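PDB 5Z20: D-lactate dehydrogenase (Fermentative) from Pseudomonas aeruginosa, which catalyses the NADH-dependent interconversion of pyruvate and D-lactate, probably as a fermentative enzyme, and belongs to the D-isomer specific 2-hydroxyacid dehydrogenase family. Local coordinates for residues 245-250 with 273-278; 281-286 with 306-311. All coordinates share one frame; numbering follows the deposited sequence.

Interaction 1 (245-250 with 273-278). With NAI (1,4-dihydronicotinamide adenine dinucleotide), chain L; OXM (oxamic acid), chain M.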
loop_
_atom_site.group_PDB
_atom_site.type_symbol
_atom_site.label_atom_id
_atom_site.label_comp_id
_atom_site.label_asym_id
_atom_site.label_seq_id
_atom_site.Cartn_x
_atom_site.Cartn_y
_atom_site.Cartn_z
ATOM N N LEU B 245 15.423 -6.117 -17.453
ATOM C CA LEU B 245 15.111 -5.307 -18.604
ATOM C C LEU B 245 14.445 -3.987 -18.147
ATOM O O LEU B 245 13.511 -4.010 -17.371
ATOM C CB LEU B 245 14.130 -6.060 -19.527
ATOM C CG LEU B 245 13.684 -5.259 -20.752
ATOM C CD1 LEU B 245 14.834 -4.937 -21.707
ATOM C CD2 LEU B 245 12.581 -6.000 -21.527
ATOM N N ILE B 246 14.885 -2.881 -18.719
ATOM C CA ILE B 246 14.392 -1.543 -18.463
ATOM C C ILE B 246 13.924 -0.893 -19.744
ATOM O O ILE B 246 14.674 -0.859 -20.747
ATOM C CB ILE B 246 15.500 -0.634 -17.861
ATOM C CG1 ILE B 246 16.118 -1.193 -16.623
ATOM C CG2 ILE B 246 14.943 0.752 -17.534
ATOM C CD1 ILE B 246 15.168 -1.432 -15.433
ATOM N N ASN B 247 12.688 -0.390 -19.729
ATOM C CA ASN B 247 12.114 0.294 -20.866
ATOM C C ASN B 247 11.571 1.663 -20.512
ATOM O O ASN B 247 10.483 1.785 -20.006
ATOM C CB ASN B 247 11.027 -0.520 -21.572
ATOM C CG ASN B 247 10.588 0.108 -22.871
ATOM O OD1 ASN B 247 11.227 1.036 -23.396
ATOM N ND2 ASN B 247 9.448 -0.349 -23.383
ATOM N N THR B 248 12.399 2.670 -20.769
ATOM C CA THR B 248 12.043 4.065 -20.669
ATOM C C THR B 248 12.010 4.728 -22.066
ATOM O O THR B 248 12.096 5.956 -22.198
ATOM C CB THR B 248 13.058 4.863 -19.803
ATOM O OG1 THR B 248 14.347 4.804 -20.377
ATOM C CG2 THR B 248 13.081 4.365 -18.374
ATOM N N GLY B 249 11.859 3.901 -23.096
ATOM C CA GLY B 249 11.762 4.350 -24.501
ATOM C C GLY B 249 10.324 4.560 -24.919
ATOM O O GLY B 249 9.766 5.657 -24.712
ATOM N N ARG B 250 9.704 3.512 -25.482
ATOM C CA ARG B 250 8.263 3.538 -25.837
ATOM C C ARG B 250 7.690 2.205 -25.593
ATOM O O ARG B 250 8.370 1.178 -25.729
ATOM C CB ARG B 250 8.063 3.927 -27.315
ATOM C CG ARG B 250 8.295 5.397 -27.642
ATOM C CD ARG B 250 7.195 6.281 -27.102
ATOM N NE ARG B 250 7.360 7.696 -27.394
ATOM C CZ ARG B 250 7.983 8.577 -26.610
ATOM N NH1 ARG B 250 8.537 8.206 -25.473
ATOM N NH2 ARG B 250 8.005 9.899 -26.953
ATOM N N LEU B 273 9.393 -0.552 -16.167
ATOM C CA LEU B 273 8.786 0.140 -17.263
ATOM C C LEU B 273 8.427 1.554 -16.874
ATOM O O LEU B 273 7.839 1.750 -15.811
ATOM C CB LEU B 273 7.450 -0.528 -17.658
ATOM C CG LEU B 273 7.495 -1.973 -18.130
ATOM C CD1 LEU B 273 6.076 -2.373 -18.572
ATOM C CD2 LEU B 273 8.506 -2.219 -19.252
ATOM N N ASP B 274 8.729 2.518 -17.754
ATOM C CA ASP B 274 8.153 3.872 -17.625
ATOM C C ASP B 274 7.096 4.104 -18.720
ATOM O O ASP B 274 6.531 5.164 -18.797
ATOM C CB ASP B 274 9.261 4.912 -17.704
ATOM C CG ASP B 274 8.800 6.283 -17.379
ATOM O OD1 ASP B 274 8.135 6.434 -16.308
ATOM O OD2 ASP B 274 8.998 7.234 -18.195
ATOM N N VAL B 275 6.927 3.125 -19.612
ATOM C CA VAL B 275 6.097 3.217 -20.783
ATOM C C VAL B 275 5.417 1.897 -21.049
ATOM O O VAL B 275 5.883 0.831 -20.635
ATOM C CB VAL B 275 6.877 3.619 -22.053
ATOM C CG1 VAL B 275 7.423 5.030 -21.873
ATOM C CG2 VAL B 275 8.009 2.637 -22.360
ATOM N N TYR B 276 4.296 1.980 -21.714
ATOM C CA TYR B 276 3.490 0.788 -22.011
ATOM C C TYR B 276 2.778 0.986 -23.368
ATOM O O TYR B 276 2.249 2.077 -23.659
ATOM C CB TYR B 276 2.493 0.488 -20.854
ATOM C CG TYR B 276 1.605 -0.693 -21.125
ATOM C CD1 TYR B 276 2.137 -1.998 -21.269
ATOM C CD2 TYR B 276 0.245 -0.531 -21.322
ATOM C CE1 TYR B 276 1.325 -3.079 -21.607
ATOM C CE2 TYR B 276 -0.581 -1.601 -21.628
ATOM C CZ TYR B 276 -0.036 -2.876 -21.773
ATOM O OH TYR B 276 -0.809 -3.918 -22.120
ATOM N N GLU B 277 2.667 -0.085 -24.132
ATOM C CA GLU B 277 2.147 0.002 -25.489
ATOM C C GLU B 277 0.757 0.578 -25.573
ATOM O O GLU B 277 0.511 1.431 -26.434
ATOM C CB GLU B 277 2.218 -1.345 -26.165
ATOM C CG GLU B 277 1.702 -1.370 -27.592
ATOM C CD GLU B 277 2.231 -2.568 -28.407
ATOM O OE1 GLU B 277 2.940 -3.462 -27.900
ATOM O OE2 GLU B 277 1.915 -2.615 -29.582
ATOM N N GLU B 278 -0.153 0.182 -24.701
ATOM C CA GLU B 278 -1.504 0.734 -24.736
ATOM C C GLU B 278 -1.648 1.817 -23.703
ATOM O O GLU B 278 -2.679 1.952 -23.097
ATOM C CB GLU B 278 -2.572 -0.333 -24.489
ATOM C CG GLU B 278 -2.437 -1.599 -25.342
ATOM C CD GLU B 278 -2.396 -1.305 -26.835
ATOM O OE1 GLU B 278 -3.026 -0.309 -27.279
ATOM O OE2 GLU B 278 -1.674 -2.018 -27.539
HETATM P PA NAI L . 18.432 10.198 -30.064
HETATM O O1A NAI L . 17.878 10.335 -31.349
HETATM O O2A NAI L . 19.436 11.104 -29.579
HETATM O O5B NAI L . 19.008 8.783 -30.032
HETATM C C5B NAI L . 18.350 7.643 -30.454
HETATM C C4B NAI L . 19.385 6.581 -30.718
HETATM O O4B NAI L . 18.744 5.378 -31.072
HETATM C C3B NAI L . 20.392 6.959 -31.811
HETATM O O3B NAI L . 21.736 6.619 -31.554
HETATM C C2B NAI L . 19.911 6.065 -32.894
HETATM O O2B NAI L . 20.849 5.713 -33.874
HETATM C C1B NAI L . 19.437 4.842 -32.145
HETATM N N9A NAI L . 18.637 3.988 -33.027
HETATM C C8A NAI L . 17.919 4.402 -34.060
HETATM N N7A NAI L . 17.352 3.422 -34.680
HETATM C C5A NAI L . 17.688 2.328 -34.069
HETATM C C6A NAI L . 17.392 0.912 -34.259
HETATM N N6A NAI L . 16.613 0.516 -35.252
HETATM N N1A NAI L . 17.925 0.059 -33.401
HETATM C C2A NAI L . 18.713 0.478 -32.435
HETATM N N3A NAI L . 19.013 1.742 -32.207
HETATM C C4A NAI L . 18.555 2.696 -32.981
HETATM O O3 NAI L . 17.169 10.114 -29.148
HETATM P PN NAI L . 17.100 10.300 -27.599
HETATM O O1N NAI L . 17.066 11.684 -27.332
HETATM O O2N NAI L . 18.101 9.497 -27.006
HETATM O O5D NAI L . 15.717 9.681 -27.407
HETATM C C5D NAI L . 15.507 8.311 -27.266
HETATM C C4D NAI L . 14.035 7.949 -27.134
HETATM O O4D NAI L . 13.574 7.866 -25.810
HETATM C C3D NAI L . 13.072 8.879 -27.819
HETATM O O3D NAI L . 12.855 8.535 -29.163
HETATM C C2D NAI L . 11.807 8.727 -27.008
HETATM O O2D NAI L . 10.913 7.810 -27.572
HETATM C C1D NAI L . 12.242 8.181 -25.685
HETATM N N1N NAI L . 12.010 9.159 -24.643
HETATM C C2N NAI L . 11.332 8.803 -23.575
HETATM C C3N NAI L . 11.085 9.674 -22.535
HETATM C C7N NAI L . 10.303 9.228 -21.318
HETATM O O7N NAI L . 9.730 10.009 -20.665
HETATM N N7N NAI L . 10.223 7.998 -20.944
HETATM C C4N NAI L . 11.532 10.980 -22.689
HETATM C C5N NAI L . 12.221 11.339 -23.817
HETATM C C6N NAI L . 12.455 10.393 -24.781
HETATM C C1 OXM M . 8.745 11.890 -23.593
HETATM N N1 OXM M . 8.431 12.570 -22.492
HETATM O O1 OXM M . 8.526 10.694 -23.695
HETATM C C2 OXM M . 9.370 12.599 -24.705
HETATM O O2 OXM M . 9.314 12.101 -25.850
HETATM O O3 OXM M . 9.946 13.686 -24.484
HETATM O O HOH W 1 6.850 -1.248 -22.141
#
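In the Rossmann-type NAD-binding domain, Asn247 meets Leu273 and Val275 at the carboxyl ends of neighbouring parallel strands, which lead into the nicotinamide-binding residues Thr248 and Asp274. Asp274 N donates to Asn247 O at 2.9 Å, almost straight at 175°. The Asn247 side chain then folds into an Asx turn, in which Asn247 OD1 accepts from Gly249 N at 2.9 Å. Asn247 ND2 reaches Arg250 O at 3.0 Å. Arg250 O lies in the amide plane of Asn247, though ND2 sits above the carbonyl plane of Arg250. Both ends of the amide are thus held, which fixes its rotation. Val275 crosses this side chain at about a right angle. Its CG2 rests 3.5 Å from Asn247 ND2 and also packs on the backbone of Arg250. A water bridges Val275 O and, weakly, Asn247 ND2.

The residues around the turn bind the ligands. The carboxamide N7N of NADH is shared between Thr248 O (3.0 Å) and Asp274 OD2 (3.1 Å). Asp274 CG is anti to its own N (chi1 -171°), which sends the carboxylate to the coenzyme. Arg250 NH2 binds oxamate O2 at 2.8 Å, and the ribose O2D lies over the guanidinium face. Asn96 holds Arg250 NE, while Thr309 and Gln312 bind Asp274 OD1.

Strand 243-247 lies between strands 216-219 and 268-273. Ile246 and Thr248 pack on helix 118-134, and Leu273 and Tyr276 on helix 295-302.

Interaction 2 (281-286 with 306-311). With NAI (1,4-dihydronicotinamide adenine dinucleotide), chain L; OXM (oxamic acid), chain M.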
loop_
_atom_site.group_PDB
_atom_site.type_symbol
_atom_site.label_atom_id
_atom_site.label_comp_id
_atom_site.label_asym_id
_atom_site.label_seq_id
_atom_site.Cartn_x
_atom_site.Cartn_y
_atom_site.Cartn_z
ATOM N N ASP B 281 -4.546 5.998 -23.702
ATOM C CA ASP B 281 -5.794 6.381 -23.069
ATOM C C ASP B 281 -5.882 6.082 -21.606
ATOM O O ASP B 281 -6.969 6.112 -21.084
ATOM C CB ASP B 281 -6.929 5.675 -23.774
ATOM C CG ASP B 281 -7.180 6.286 -25.121
ATOM O OD1 ASP B 281 -7.022 7.553 -25.264
ATOM O OD2 ASP B 281 -7.475 5.502 -26.045
ATOM N N ILE B 282 -4.791 5.677 -20.975
ATOM C CA ILE B 282 -4.789 5.477 -19.494
ATOM C C ILE B 282 -3.770 6.282 -18.724
ATOM O O ILE B 282 -4.090 6.763 -17.694
ATOM C CB ILE B 282 -4.679 4.040 -19.043
ATOM C CG1 ILE B 282 -3.545 3.342 -19.752
ATOM C CG2 ILE B 282 -5.992 3.294 -19.388
ATOM C CD1 ILE B 282 -3.304 1.941 -19.245
ATOM N N PHE B 283 -2.541 6.423 -19.189
ATOM C CA PHE B 283 -1.566 7.160 -18.395
ATOM C C PHE B 283 -1.909 8.658 -18.263
ATOM O O PHE B 283 -2.652 9.250 -19.033
ATOM C CB PHE B 283 -0.163 7.002 -19.010
ATOM C CG PHE B 283 0.545 5.691 -18.703
ATOM C CD1 PHE B 283 -0.095 4.589 -18.138
ATOM C CD2 PHE B 283 1.859 5.587 -18.987
ATOM C CE1 PHE B 283 0.621 3.429 -17.840
ATOM C CE2 PHE B 283 2.590 4.426 -18.701
ATOM C CZ PHE B 283 1.969 3.335 -18.129
ATOM N N PHE B 284 -1.316 9.238 -17.252
ATOM C CA PHE B 284 -1.514 10.610 -16.847
ATOM C C PHE B 284 -2.850 10.885 -16.182
ATOM O O PHE B 284 -3.145 11.974 -15.894
ATOM C CB PHE B 284 -1.167 11.607 -17.963
ATOM C CG PHE B 284 0.152 11.351 -18.619
ATOM C CD1 PHE B 284 1.330 11.559 -17.948
ATOM C CD2 PHE B 284 0.212 10.884 -19.884
ATOM C CE1 PHE B 284 2.538 11.315 -18.539
ATOM C CE2 PHE B 284 1.410 10.626 -20.475
ATOM C CZ PHE B 284 2.580 10.834 -19.798
ATOM N N GLU B 285 -3.622 9.867 -15.902
ATOM C CA GLU B 285 -4.878 10.056 -15.233
ATOM C C GLU B 285 -4.955 9.109 -14.059
ATOM O O GLU B 285 -4.427 8.050 -14.107
ATOM C CB GLU B 285 -6.068 9.759 -16.163
ATOM C CG GLU B 285 -6.085 10.391 -17.530
ATOM C CD GLU B 285 -6.626 9.432 -18.605
ATOM O OE1 GLU B 285 -5.907 9.117 -19.599
ATOM O OE2 GLU B 285 -7.774 8.988 -18.418
ATOM N N ASP B 286 -5.671 9.489 -13.027
ATOM C CA ASP B 286 -5.997 8.560 -11.997
ATOM C C ASP B 286 -7.188 7.682 -12.416
ATOM O O ASP B 286 -8.308 8.151 -12.355
ATOM C CB ASP B 286 -6.427 9.309 -10.737
ATOM C CG ASP B 286 -6.714 8.356 -9.574
ATOM O OD1 ASP B 286 -6.678 7.107 -9.708
ATOM O OD2 ASP B 286 -6.950 8.873 -8.502
ATOM N N VAL B 306 8.424 -6.425 -10.864
ATOM C CA VAL B 306 8.056 -5.455 -11.882
ATOM C C VAL B 306 7.677 -4.123 -11.241
ATOM O O VAL B 306 6.899 -4.090 -10.296
ATOM C CB VAL B 306 6.818 -5.884 -12.691
ATOM C CG1 VAL B 306 6.338 -4.784 -13.636
ATOM C CG2 VAL B 306 7.097 -7.150 -13.453
ATOM N N VAL B 307 8.286 -3.041 -11.751
ATOM C CA VAL B 307 7.934 -1.719 -11.336
ATOM C C VAL B 307 7.542 -0.934 -12.581
ATOM O O VAL B 307 8.315 -0.872 -13.575
ATOM C CB VAL B 307 9.151 -0.989 -10.632
ATOM C CG1 VAL B 307 8.809 0.470 -10.397
ATOM C CG2 VAL B 307 9.401 -1.617 -9.317
ATOM N N VAL B 308 6.396 -0.298 -12.506
ATOM C CA VAL B 308 5.901 0.545 -13.556
ATOM C C VAL B 308 5.717 1.941 -13.025
ATOM O O VAL B 308 5.048 2.128 -12.002
ATOM C CB VAL B 308 4.525 0.069 -14.043
ATOM C CG1 VAL B 308 3.980 0.992 -15.112
ATOM C CG2 VAL B 308 4.587 -1.354 -14.612
ATOM N N THR B 309 6.325 2.906 -13.703
ATOM C CA THR B 309 6.054 4.273 -13.471
ATOM C C THR B 309 5.351 4.789 -14.696
ATOM O O THR B 309 5.569 4.307 -15.812
ATOM C CB THR B 309 7.335 5.085 -13.189
ATOM O OG1 THR B 309 8.289 4.889 -14.231
ATOM C CG2 THR B 309 7.954 4.679 -11.923
ATOM N N ALA B 310 4.468 5.760 -14.480
ATOM C CA ALA B 310 3.527 6.183 -15.531
ATOM C C ALA B 310 4.084 7.277 -16.428
ATOM O O ALA B 310 3.572 8.426 -16.475
ATOM C CB ALA B 310 2.196 6.586 -14.897
ATOM N N HIS B 311 5.159 6.918 -17.118
ATOM C CA HIS B 311 5.781 7.804 -18.098
ATOM C C HIS B 311 6.216 9.131 -17.505
ATOM O O HIS B 311 5.839 10.211 -17.989
ATOM C CB HIS B 311 4.835 8.044 -19.303
ATOM C CG HIS B 311 5.539 8.377 -20.554
ATOM N ND1 HIS B 311 5.081 7.982 -21.800
ATOM C CD2 HIS B 311 6.657 9.113 -20.778
ATOM C CE1 HIS B 311 5.906 8.429 -22.736
ATOM N NE2 HIS B 311 6.864 9.131 -22.145
HETATM P PA NAI L . 18.432 10.198 -30.064
HETATM O O1A NAI L . 17.878 10.335 -31.349
HETATM O O2A NAI L . 19.436 11.104 -29.579
HETATM O O5B NAI L . 19.008 8.783 -30.032
HETATM C C5B NAI L . 18.350 7.643 -30.454
HETATM C C4B NAI L . 19.385 6.581 -30.718
HETATM O O4B NAI L . 18.744 5.378 -31.072
HETATM C C3B NAI L . 20.392 6.959 -31.811
HETATM O O3B NAI L . 21.736 6.619 -31.554
HETATM C C2B NAI L . 19.911 6.065 -32.894
HETATM O O2B NAI L . 20.849 5.713 -33.874
HETATM C C1B NAI L . 19.437 4.842 -32.145
HETATM N N9A NAI L . 18.637 3.988 -33.027
HETATM C C8A NAI L . 17.919 4.402 -34.060
HETATM N N7A NAI L . 17.352 3.422 -34.680
HETATM C C5A NAI L . 17.688 2.328 -34.069
HETATM C C6A NAI L . 17.392 0.912 -34.259
HETATM N N6A NAI L . 16.613 0.516 -35.252
HETATM N N1A NAI L . 17.925 0.059 -33.401
HETATM C C2A NAI L . 18.713 0.478 -32.435
HETATM N N3A NAI L . 19.013 1.742 -32.207
HETATM C C4A NAI L . 18.555 2.696 -32.981
HETATM O O3 NAI L . 17.169 10.114 -29.148
HETATM P PN NAI L . 17.100 10.300 -27.599
HETATM O O1N NAI L . 17.066 11.684 -27.332
HETATM O O2N NAI L . 18.101 9.497 -27.006
HETATM O O5D NAI L . 15.717 9.681 -27.407
HETATM C C5D NAI L . 15.507 8.311 -27.266
HETATM C C4D NAI L . 14.035 7.949 -27.134
HETATM O O4D NAI L . 13.574 7.866 -25.810
HETATM C C3D NAI L . 13.072 8.879 -27.819
HETATM O O3D NAI L . 12.855 8.535 -29.163
HETATM C C2D NAI L . 11.807 8.727 -27.008
HETATM O O2D NAI L . 10.913 7.810 -27.572
HETATM C C1D NAI L . 12.242 8.181 -25.685
HETATM N N1N NAI L . 12.010 9.159 -24.643
HETATM C C2N NAI L . 11.332 8.803 -23.575
HETATM C C3N NAI L . 11.085 9.674 -22.535
HETATM C C7N NAI L . 10.303 9.228 -21.318
HETATM O O7N NAI L . 9.730 10.009 -20.665
HETATM N N7N NAI L . 10.223 7.998 -20.944
HETATM C C4N NAI L . 11.532 10.980 -22.689
HETATM C C5N NAI L . 12.221 11.339 -23.817
HETATM C C6N NAI L . 12.455 10.393 -24.781
HETATM C C1 OXM M . 8.745 11.890 -23.593
HETATM N N1 OXM M . 8.431 12.570 -22.492
HETATM O O1 OXM M . 8.526 10.694 -23.695
HETATM C C2 OXM M . 9.370 12.599 -24.705
HETATM O O2 OXM M . 9.314 12.101 -25.850
HETATM O O3 OXM M . 9.946 13.686 -24.484
#
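Phe283 and Phe284, side by side in the type II turn from Ile282 to Glu285, press on the chain at Ala310 and His311, just past the last strand of the NAD-binding sheet. The tight part is the Phe283 ring on Ala310. Ala310 CA lies over one ring face, 4.0 Å from the centroid and 23° off the normal, in a CH-pi contact. His311 CB comes to the edge of the same ring, 3.9 Å from Phe283 CD2. At the far end of the ring, Val308 CG1 sits 4.3 Å from Phe283 CZ. Phe283 CG is anti to the carbonyl carbon (chi1 -79°), and this swings the ring across Ala310, the centre of an inverse gamma turn.

Phe284 uses its rim. Its CE1 lies 3.5 Å from His311 O, which is near the ring plane, and its CZ is 3.6 Å from His311 CB. The Phe284 and His311 rings meet obliquely, with planes at 38°.

The rest of 281-286 is looser. Ile282, Glu285 and Asp286 are partly exposed and make no contact with 306-311, and Asp281 is exposed. A second subunit also closes on this region: its Phe148 meets the Phe283 ring and Ala310, and its Leu150 packs on Phe284.

No hydrogen bond joins the two segments; the contact is apolar and aromatic. Its polar work is done at the far end of His311. His311 NE2 donates to oxamate O1 at 2.8 Å, with O1 in the ring plane, and His311 ND1 is hydrogen-bonded to Glu279 OE2. This His-Glu pair is consistent with the acid-base couple of the family. Phe284 and Phe283 pack against the base of that histidine, while Glu279 holds ND1 and so orients NE2 toward oxamate.

Both contacts are buried, and both lie at the carboxyl edge of the same parallel sheet. Interaction 1 joins adjacent strand ends nearer the centre of the chain and mixes a backbone hydrogen bond with the packing of Val275 and Leu273. Interaction 2 sets a loop turn on the end of the outermost strand, next to another subunit, and is held by aromatic packing. Their centres are about 10 Å apart. They share a border: Leu273 N lies 2.8 Å from Val307 O, a probable hydrogen bond between strands. Each reaches oxamate from its own segment, interaction 1 through Arg250 and interaction 2 through His311.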